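Local coordinates for NUDIX hydrolase (Alicyclobacillus acidocaldarius subsp. acidocaldarius, PDB 3QSJ), which probably hydrolyses phosphorus-containing acid anhydrides and holds a calcium ion in a Nudix metal site, at residues A54-R59 against L75-L80; G88-V93 against S121-A126; R183-R188 against G192-V197; V14-G19 against K205-C210. All blocks are in the same frame, centred on the assembly; numbering follows the deposited sequence.

Interaction 1. Residues A54-R59 against L75-L80; sequences AEMAKR and LAVTAL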
# COMPACT_ATOMS: atom_id res chain seq x y z
N ALA A 54 10.37 -7.57 8.62
CA ALA A 54 11.46 -6.95 9.37
C ALA A 54 12.81 -7.46 8.87
O ALA A 54 13.76 -6.69 8.83
CB ALA A 54 11.30 -7.26 10.85
N GLU A 55 12.87 -8.71 8.37
CA GLU A 55 14.16 -9.26 7.86
C GLU A 55 14.59 -8.47 6.60
O GLU A 55 15.74 -8.01 6.49
CB GLU A 55 14.02 -10.74 7.52
CG GLU A 55 13.73 -11.63 8.72
CD GLU A 55 13.76 -13.11 8.39
OE1 GLU A 55 12.87 -13.58 7.65
OE2 GLU A 55 14.68 -13.80 8.88
N MSE A 56 13.63 -8.25 5.67
CA MSE A 56 13.89 -7.47 4.47
C MSE A 56 14.18 -6.00 4.82
O MSE A 56 15.02 -5.38 4.16
CB MSE A 56 12.68 -7.52 3.52
CG MSE A 56 12.57 -8.89 2.82
SE MSE A 56 11.15 -8.85 1.49
CE MSE A 56 9.62 -9.30 2.77
N ALA A 57 13.56 -5.48 5.89
CA ALA A 57 13.82 -4.09 6.25
C ALA A 57 15.29 -3.88 6.65
O ALA A 57 15.83 -2.79 6.44
CB ALA A 57 12.87 -3.62 7.32
N LYS A 58 15.92 -4.90 7.30
CA LYS A 58 17.32 -4.81 7.75
C LYS A 58 18.31 -4.84 6.53
O LYS A 58 19.44 -4.37 6.66
CB LYS A 58 17.60 -5.91 8.78
CG LYS A 58 16.85 -5.67 10.09
CD LYS A 58 17.09 -6.81 11.07
CE LYS A 58 16.52 -6.54 12.45
NZ LYS A 58 15.04 -6.61 12.47
N ARG A 59 17.83 -5.25 5.33
CA ARG A 59 18.65 -5.23 4.10
C ARG A 59 18.30 -4.03 3.22
O ARG A 59 18.92 -3.84 2.15
CB ARG A 59 18.36 -6.48 3.21
CG ARG A 59 18.26 -7.76 3.97
CD ARG A 59 18.04 -8.95 3.08
NE ARG A 59 18.25 -10.09 3.96
CZ ARG A 59 17.34 -10.97 4.31
NH1 ARG A 59 16.16 -10.99 3.70
NH2 ARG A 59 17.65 -11.94 5.17
N LEU A 75 7.25 -2.10 8.67
CA LEU A 75 5.86 -1.89 8.17
C LEU A 75 5.84 -1.31 6.74
O LEU A 75 4.94 -1.64 5.96
CB LEU A 75 5.05 -1.05 9.20
CG LEU A 75 4.73 -1.94 10.42
CD1 LEU A 75 4.21 -1.15 11.57
CD2 LEU A 75 3.66 -2.99 10.04
N ALA A 76 6.86 -0.51 6.37
CA ALA A 76 7.00 0.01 4.98
C ALA A 76 7.16 -1.18 4.06
O ALA A 76 6.49 -1.26 3.02
CB ALA A 76 8.21 0.93 4.83
N VAL A 77 7.96 -2.14 4.47
CA VAL A 77 8.14 -3.39 3.74
C VAL A 77 6.83 -4.17 3.64
O VAL A 77 6.47 -4.63 2.54
CB VAL A 77 9.31 -4.23 4.32
CG1 VAL A 77 9.32 -5.62 3.67
CG2 VAL A 77 10.66 -3.53 4.01
N THR A 78 6.08 -4.27 4.75
CA THR A 78 4.78 -4.96 4.74
C THR A 78 3.94 -4.34 3.63
O THR A 78 3.37 -5.03 2.83
CB THR A 78 4.07 -4.82 6.12
OG1 THR A 78 4.90 -5.41 7.13
CG2 THR A 78 2.61 -5.37 6.09
N ALA A 79 3.88 -3.02 3.60
CA ALA A 79 3.07 -2.31 2.60
C ALA A 79 3.51 -2.60 1.16
O ALA A 79 2.67 -2.88 0.29
CB ALA A 79 3.08 -0.82 2.89
N LEU A 80 4.82 -2.58 0.93
CA LEU A 80 5.41 -2.83 -0.40
C LEU A 80 5.15 -4.28 -0.81
O LEU A 80 4.82 -4.55 -1.97
CB LEU A 80 6.90 -2.53 -0.35
CG LEU A 80 7.20 -1.02 -0.33
CD1 LEU A 80 8.59 -0.77 0.27
CD2 LEU A 80 6.98 -0.41 -1.72
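Val77 points its two methyl groups at Met56 and Ala57 and divides them between the two neighbours. The contact joins two helices of a Nudix fold: helix 72-87, the Nudix helix, which also carries the calcium ligands Glu82 and Glu86, and helix 51-58, which packs against it. It illustrates how a beta-branched residue on one helix can engage consecutive residues of another without any polar bond. With CG1 of Val77 anti to the backbone N (chi1 171°), that methyl turns to the selenomethionine at position 56, while CG2 swings to the other partner. The Val77 and Met56 side chains meet at a slant. Val77 CG1 is touched twice, by Met56 CE at 3.8 Å and by Met56 CB at 3.9 Å, because the selenoether chain bends at its last torsion (chi3 -86°) and brings its terminal methyl back beside its own root. On the other branch, Ala57 offers little bulk, so its backbone comes close; the CA atoms of Ala57 and Val77 are 6.2 Å apart. An alanine at Val77 would remove both branches, and would probably take from Met56 CE its contact on this side and open a gap beside the backbone of Ala57. Beyond the pair, Met56 also packs on Leu120, Ser121 and Leu124 of helix 119-125. On the side of the Nudix helix turned to the sheet, Ala79 and Leu80 rest on Leu13. The tightest approach on the Ala57 side is to the main chain, with Val77 CG2 at 3.9 Å from Ala57 CA.

Interaction 2. Residues G88-V93 against S121-A126; sequences GWLLAV and SAWLSA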
# COMPACT_ATOMS: atom_id res chain seq x y z
N GLY A 88 0.78 -6.70 -8.64
CA GLY A 88 1.83 -7.20 -9.53
C GLY A 88 2.98 -6.26 -9.85
O GLY A 88 3.66 -6.43 -10.88
N TRP A 89 3.13 -5.20 -9.06
CA TRP A 89 4.27 -4.28 -9.26
C TRP A 89 5.06 -4.23 -7.94
O TRP A 89 4.46 -4.05 -6.86
CB TRP A 89 3.81 -2.85 -9.62
CG TRP A 89 3.19 -2.75 -11.00
CD1 TRP A 89 1.90 -3.01 -11.34
CD2 TRP A 89 3.84 -2.33 -12.22
NE1 TRP A 89 1.72 -2.88 -12.70
CE2 TRP A 89 2.89 -2.47 -13.26
CE3 TRP A 89 5.15 -1.95 -12.54
CZ2 TRP A 89 3.20 -2.16 -14.60
CZ3 TRP A 89 5.43 -1.59 -13.84
CH2 TRP A 89 4.46 -1.66 -14.85
N LEU A 90 6.39 -4.30 -8.06
CA LEU A 90 7.28 -4.10 -6.90
C LEU A 90 7.75 -2.72 -7.01
O LEU A 90 8.47 -2.37 -7.97
CB LEU A 90 8.52 -5.01 -6.91
CG LEU A 90 8.41 -6.32 -6.21
CD1 LEU A 90 9.58 -7.25 -6.57
CD2 LEU A 90 8.27 -6.15 -4.70
N LEU A 91 7.35 -1.90 -6.04
CA LEU A 91 7.73 -0.50 -5.98
C LEU A 91 8.99 -0.31 -5.19
O LEU A 91 9.28 -1.10 -4.27
CB LEU A 91 6.63 0.33 -5.30
CG LEU A 91 5.44 0.71 -6.20
CD1 LEU A 91 4.76 -0.47 -6.71
CD2 LEU A 91 4.49 1.48 -5.47
N ALA A 92 9.71 0.79 -5.52
CA ALA A 92 10.90 1.22 -4.73
C ALA A 92 11.97 0.14 -4.57
O ALA A 92 12.65 0.10 -3.56
CB ALA A 92 10.45 1.71 -3.34
N VAL A 93 12.19 -0.63 -5.60
CA VAL A 93 13.27 -1.65 -5.57
C VAL A 93 14.50 -1.09 -6.30
O VAL A 93 14.36 -0.42 -7.36
CB VAL A 93 12.77 -3.00 -6.16
CG1 VAL A 93 13.92 -4.01 -6.38
CG2 VAL A 93 11.71 -3.62 -5.23
N SER A 121 11.12 -12.24 -0.03
CA SER A 121 12.48 -12.16 0.51
C SER A 121 13.48 -13.00 -0.32
O SER A 121 14.56 -12.51 -0.67
CB SER A 121 12.47 -12.60 1.98
OG SER A 121 13.78 -12.59 2.51
N ALA A 122 13.07 -14.21 -0.70
CA ALA A 122 13.83 -15.14 -1.53
C ALA A 122 14.05 -14.58 -2.93
O ALA A 122 15.17 -14.66 -3.45
CB ALA A 122 13.11 -16.47 -1.63
N TRP A 123 13.00 -14.01 -3.54
CA TRP A 123 13.12 -13.47 -4.90
C TRP A 123 14.13 -12.31 -4.89
O TRP A 123 14.97 -12.20 -5.80
CB TRP A 123 11.73 -13.00 -5.41
CG TRP A 123 11.72 -12.58 -6.85
CD1 TRP A 123 11.40 -13.36 -7.93
CD2 TRP A 123 11.99 -11.28 -7.36
NE1 TRP A 123 11.53 -12.62 -9.09
CE2 TRP A 123 11.84 -11.34 -8.77
CE3 TRP A 123 12.33 -10.05 -6.77
CZ2 TRP A 123 12.06 -10.23 -9.58
CZ3 TRP A 123 12.59 -8.97 -7.58
CH2 TRP A 123 12.43 -9.06 -8.97
N LEU A 124 14.04 -11.43 -3.86
CA LEU A 124 14.96 -10.29 -3.78
C LEU A 124 16.41 -10.74 -3.51
O LEU A 124 17.35 -10.21 -4.11
CB LEU A 124 14.51 -9.31 -2.70
CG LEU A 124 13.19 -8.56 -3.06
CD1 LEU A 124 12.67 -7.79 -1.87
CD2 LEU A 124 13.45 -7.53 -4.23
N SER A 125 16.59 -11.70 -2.57
CA SER A 125 17.92 -12.15 -2.11
C SER A 125 18.67 -12.97 -3.16
O SER A 125 19.91 -12.97 -3.16
CB SER A 125 17.84 -12.83 -0.75
OG SER A 125 17.20 -14.10 -0.81
N ALA A 126 17.95 -13.58 -4.11
CA ALA A 126 18.60 -14.29 -5.23
C ALA A 126 19.16 -13.25 -6.23
O ALA A 126 20.01 -13.56 -7.09
CB ALA A 126 17.58 -15.20 -5.93
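Leu90 sets its CD1 methyl against the six-membered ring of Trp123, coming in obliquely to the indole. The leucine belongs to the segment that leaves the Nudix helix at Gly88, a residue with positive phi that ends the helix of this Nudix fold; the tryptophan sits on helix 119-125. The two side chains pass side by side, running opposite ways, so the overlap is limited to the outer ring carbons: CD1 of Leu90 is 3.6 Å from CZ3 of Trp123 and 3.9 Å from its CE3. The indole reaches this place because CG of Trp123 stands anti to the backbone N (chi1 -173°). Its polar end is tied elsewhere, NE1 donating to Glu109 OE2, and Arg127 makes a cation-pi contact with the same ring; both are likely to restrain its rotation. A second, looser apolar pair forms three residues further along the first segment, between Val93 and Leu124, and Phe131 of strand 130-131 touches Leu90, Val93 and Leu124, drawing the two pairs into one hydrophobic cluster. Between the two segments the contact is hydrocarbon alone: the Val93 and Leu124 chains meet aslant, with CG1 of Val93 4.2 Å from CD2 of Leu124.

Interaction 3. Residues R183-R188 against G192-V197; sequences RDMLTR and GELPAV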
# COMPACT_ATOMS: atom_id res chain seq x y z
N ARG A 183 -10.73 12.38 -6.00
CA ARG A 183 -12.03 13.08 -5.93
C ARG A 183 -13.22 12.17 -6.32
O ARG A 183 -14.26 12.15 -5.62
CB ARG A 183 -11.98 14.33 -6.82
CG ARG A 183 -13.00 15.41 -6.48
CD ARG A 183 -12.83 16.63 -7.38
NE ARG A 183 -11.50 17.25 -7.24
CZ ARG A 183 -11.23 18.27 -6.43
NH1 ARG A 183 -10.00 18.77 -6.38
NH2 ARG A 183 -12.18 18.79 -5.66
N ASP A 184 -13.08 11.45 -7.47
CA ASP A 184 -14.07 10.51 -8.04
C ASP A 184 -14.44 9.46 -6.99
O ASP A 184 -15.61 9.27 -6.68
CB ASP A 184 -13.47 9.75 -9.26
CG ASP A 184 -13.63 10.33 -10.66
OD1 ASP A 184 -13.80 11.57 -10.77
OD2 ASP A 184 -13.50 9.55 -11.65
N MSE A 185 -13.42 8.80 -6.43
CA MSE A 185 -13.58 7.73 -5.46
C MSE A 185 -14.20 8.23 -4.16
O MSE A 185 -15.14 7.62 -3.64
CB MSE A 185 -12.23 7.08 -5.17
CG MSE A 185 -12.37 5.82 -4.39
SE MSE A 185 -13.72 4.62 -5.12
CE MSE A 185 -12.86 4.05 -6.61
N LEU A 186 -13.75 9.38 -3.70
CA LEU A 186 -14.29 10.01 -2.50
C LEU A 186 -15.80 10.24 -2.62
O LEU A 186 -16.55 9.88 -1.71
CB LEU A 186 -13.57 11.36 -2.20
CG LEU A 186 -14.00 12.06 -0.88
CD1 LEU A 186 -13.88 11.11 0.34
CD2 LEU A 186 -13.23 13.31 -0.65
N THR A 187 -16.26 10.83 -3.75
CA THR A 187 -17.66 11.14 -4.00
C THR A 187 -18.48 9.86 -3.99
O THR A 187 -19.53 9.82 -3.35
CB THR A 187 -17.76 11.98 -5.28
OG1 THR A 187 -17.06 13.21 -5.05
CG2 THR A 187 -19.19 12.26 -5.70
N ARG A 188 -17.91 8.78 -4.57
CA ARG A 188 -18.58 7.48 -4.62
C ARG A 188 -18.76 6.87 -3.26
O ARG A 188 -19.77 6.22 -3.03
CB ARG A 188 -17.88 6.54 -5.58
CG ARG A 188 -18.01 7.03 -7.01
CD ARG A 188 -17.68 5.94 -7.99
NE ARG A 188 -18.72 4.92 -7.99
CZ ARG A 188 -18.57 3.70 -8.50
NH1 ARG A 188 -17.41 3.35 -9.05
NH2 ARG A 188 -19.56 2.83 -8.46
N GLY A 192 -22.47 6.75 -0.76
CA GLY A 192 -22.94 5.45 -0.30
C GLY A 192 -22.91 4.33 -1.33
O GLY A 192 -23.34 3.22 -1.03
N GLU A 193 -22.37 4.62 -2.54
CA GLU A 193 -22.25 3.69 -3.66
C GLU A 193 -21.29 2.55 -3.30
O GLU A 193 -21.57 1.39 -3.63
CB GLU A 193 -21.70 4.42 -4.90
CG GLU A 193 -22.40 5.74 -5.24
CD GLU A 193 -22.19 6.30 -6.63
OE1 GLU A 193 -22.93 7.24 -6.99
OE2 GLU A 193 -21.32 5.78 -7.38
N LEU A 194 -20.17 2.88 -2.65
CA LEU A 194 -19.11 1.91 -2.27
C LEU A 194 -18.69 2.04 -0.78
O LEU A 194 -18.51 3.16 -0.30
CB LEU A 194 -17.86 2.06 -3.16
CG LEU A 194 -18.05 1.91 -4.67
CD1 LEU A 194 -16.97 2.60 -5.40
CD2 LEU A 194 -18.14 0.43 -5.09
N PRO A 195 -18.50 0.93 -0.05
CA PRO A 195 -18.10 1.06 1.35
C PRO A 195 -16.58 1.21 1.48
O PRO A 195 -15.82 0.66 0.67
CB PRO A 195 -18.57 -0.25 1.98
CG PRO A 195 -18.92 -1.15 0.84
CD PRO A 195 -18.71 -0.48 -0.43
N ALA A 196 -16.14 1.94 2.52
CA ALA A 196 -14.71 2.09 2.81
C ALA A 196 -14.51 2.34 4.32
O ALA A 196 -15.39 2.92 4.94
CB ALA A 196 -14.08 3.22 1.98
N VAL A 197 -13.38 1.93 4.89
CA VAL A 197 -13.08 2.20 6.30
C VAL A 197 -12.69 3.68 6.47
O VAL A 197 -12.27 4.30 5.50
CB VAL A 197 -12.08 1.20 6.93
CG1 VAL A 197 -12.60 -0.22 6.80
CG2 VAL A 197 -10.68 1.33 6.30
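Arg188 and Glu193 meet through a salt bridge in which a single N-H carries the bond. NE of Arg188 donates to OE2 of Glu193 over 2.8 Å at 161°, and the oxygen lies close to the guanidinium plane, at its edge. The carboxylate is turned 72° from that plane, so the two groups are not coplanar, as they would be in a two-pronged, side-by-side pair. The bend of the arginine chain at chi3 (71°) curls the guanidinium back over the following loop, where CD1 of Leu194 sits over the centre of one of its faces, 3.7 Å from CZ of Arg188. The same methyl also receives SE of Met185, a selenomethionine, at 3.8 Å, the side chains of Met185 and Leu194 crossing at about a right angle. The main chain follows a textbook rule for ending helices. Gly192, with positive phi, closes helix 182-190 in a Schellman motif, and the carbonyl O of Arg188 is shared by two donors of the departing chain: Glu193 N at 3.1 Å, weak because the angle is only 127°, and Leu194 N, straighter but longer and also weak. One turn earlier, Arg183 O is likewise gripped twice. Thr187 N and Thr187 OG1 approach it from opposite faces of its plane, the hydroxyl donating over 3.0 Å. Thr187 O is paired in turn with the hydroxyl of Ser191. From this end the loop runs on toward strand 42-48, where Leu194 packs on Val42 and the Pro195 backbone bonds to the same residue.

Interaction 4. Residues V14-G19 against K205-C210; sequences VVIRDG and KALVAC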
# COMPACT_ATOMS: atom_id res chain seq x y z
N VAL A 14 -0.25 3.77 -0.28
CA VAL A 14 -1.07 4.70 -1.03
C VAL A 14 -0.16 5.11 -2.17
O VAL A 14 0.80 5.89 -1.96
CB VAL A 14 -1.49 5.90 -0.15
CG1 VAL A 14 -2.41 6.87 -0.93
CG2 VAL A 14 -2.19 5.42 1.14
N VAL A 15 -0.43 4.57 -3.36
CA VAL A 15 0.43 4.82 -4.54
C VAL A 15 -0.27 5.86 -5.39
O VAL A 15 -1.39 5.64 -5.87
CB VAL A 15 0.67 3.50 -5.34
CG1 VAL A 15 1.68 3.73 -6.47
CG2 VAL A 15 1.15 2.37 -4.41
N ILE A 16 0.39 6.98 -5.60
CA ILE A 16 -0.21 8.10 -6.34
C ILE A 16 0.54 8.58 -7.56
O ILE A 16 1.70 8.26 -7.75
CB ILE A 16 -0.37 9.32 -5.38
CG1 ILE A 16 1.02 9.92 -4.97
CG2 ILE A 16 -1.28 9.00 -4.20
CD1 ILE A 16 0.91 11.29 -4.14
N ARG A 17 -0.16 9.35 -8.41
CA ARG A 17 0.52 9.97 -9.54
C ARG A 17 -0.23 11.29 -9.85
O ARG A 17 -1.36 11.48 -9.43
CB ARG A 17 0.52 9.02 -10.74
CG ARG A 17 -0.88 8.85 -11.34
CD ARG A 17 -0.90 7.73 -12.36
NE ARG A 17 -2.20 7.64 -13.07
CZ ARG A 17 -2.44 6.72 -13.98
NH1 ARG A 17 -1.50 5.83 -14.31
NH2 ARG A 17 -3.63 6.68 -14.60
N ASP A 18 0.41 12.18 -10.59
CA ASP A 18 -0.27 13.38 -11.06
C ASP A 18 -1.11 12.93 -12.25
O ASP A 18 -0.57 12.29 -13.17
CB ASP A 18 0.75 14.42 -11.51
CG ASP A 18 1.42 15.12 -10.34
OD1 ASP A 18 0.74 15.36 -9.28
OD2 ASP A 18 2.61 15.44 -10.46
N GLY A 19 -2.42 13.19 -12.20
CA GLY A 19 -3.36 12.70 -13.19
C GLY A 19 -3.99 13.77 -14.07
O GLY A 19 -3.51 14.91 -14.13
N LYS A 205 -9.53 12.34 1.15
CA LYS A 205 -9.76 13.77 1.39
C LYS A 205 -8.43 14.53 1.41
O LYS A 205 -8.35 15.66 0.88
CB LYS A 205 -10.48 14.02 2.73
CG LYS A 205 -11.91 13.55 2.80
CD LYS A 205 -12.47 13.84 4.21
CE LYS A 205 -13.90 13.38 4.36
NZ LYS A 205 -14.25 13.12 5.77
N ALA A 206 -7.36 13.91 2.01
CA ALA A 206 -6.02 14.55 2.10
C ALA A 206 -5.48 14.72 0.70
O ALA A 206 -4.95 15.77 0.37
CB ALA A 206 -5.05 13.70 2.93
N LEU A 207 -5.60 13.69 -0.14
CA LEU A 207 -5.15 13.75 -1.55
C LEU A 207 -5.94 14.80 -2.36
O LEU A 207 -5.34 15.54 -3.16
CB LEU A 207 -5.35 12.37 -2.18
CG LEU A 207 -4.40 11.26 -1.69
CD1 LEU A 207 -4.71 9.95 -2.42
CD2 LEU A 207 -2.93 11.68 -1.87
N VAL A 208 -7.25 14.92 -2.13
CA VAL A 208 -8.06 15.93 -2.85
C VAL A 208 -7.60 17.36 -2.52
O VAL A 208 -7.60 18.22 -3.42
CB VAL A 208 -9.57 15.69 -2.62
CG1 VAL A 208 -10.46 16.85 -3.13
CG2 VAL A 208 -10.00 14.37 -3.26
N ALA A 209 -7.22 17.61 -1.25
CA ALA A 209 -6.78 18.94 -0.79
C ALA A 209 -5.39 19.28 -1.30
O ALA A 209 -4.98 20.43 -1.24
CB ALA A 209 -6.78 18.99 0.73
N CYS A 210 -4.65 18.28 -1.75
CA CYS A 210 -3.29 18.42 -2.19
C CYS A 210 -3.14 18.80 -3.67
O CYS A 210 -3.70 18.13 -4.51
CB CYS A 210 -2.53 17.13 -1.88
SG CYS A 210 -0.76 17.35 -1.91
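This is apolar packing of a helix on a sheet: Leu207, on helix 198-209, rests on Val14 and Ile16 of strand 7-18, in the alpha-beta-alpha sandwich of the Nudix fold. Side chains of a strand point alternately to its two faces, and the contact uses exactly that rule. Val14 and Ile16 face helix 198-209, whereas Val15 between them turns the other way and touches Leu91, on the side where the Nudix helix lies. One leucine therefore bridges two strand residues with its forked end. CD1 of Leu207 and CG1 of Val14 meet tip to tip, 4.1 Å apart. Ile16 instead meets the leucine at a slant and touches both of its methyls through CG2. In Ile16, chi1 is 68°, which puts the longer CG1 branch between the backbone N and the carbonyl carbon and leaves the short CG2 methyl to do the touching. No hydrogen bond crosses the contact, and all three residues are buried. Others complete the surroundings: Ala182 touches Leu207, Ala213 and Ala216 of helix 213-219 pack on Ile16, and Val26 and Ile24 of the neighbouring strand 24-31 flank Val14 and Ile16 respectively. The strand itself is held by backbone bonds to Phe157 and Cys159 on strand 151-160. The closest approach across the pair of segments is CG2 of Ile16 to CD2 of Leu207, at 3.9 Å.

In the fold
Interactions 1, 2 and 4 are buried and purely apolar, whereas interaction 3 lies at the surface and adds a salt bridge and weak main-chain bonds to its hydrocarbon contact. Interactions 1 and 2 adjoin, their centres about 11 Å apart: the Nudix helix serves the first and the segment just after it the second, and Met56 also packs on helix 119-125. Interactions 3 and 4 pair up on the opposite side of the chain's centre, where the successive helices 182-190 and 198-209 touch. On the other face of strand 7-18 from Leu207, Leu91 meets Val15, linking interaction 2 to the strand of interaction 4. Interaction 3 spans neighbouring segments; interaction 4 joins distant parts of the chain.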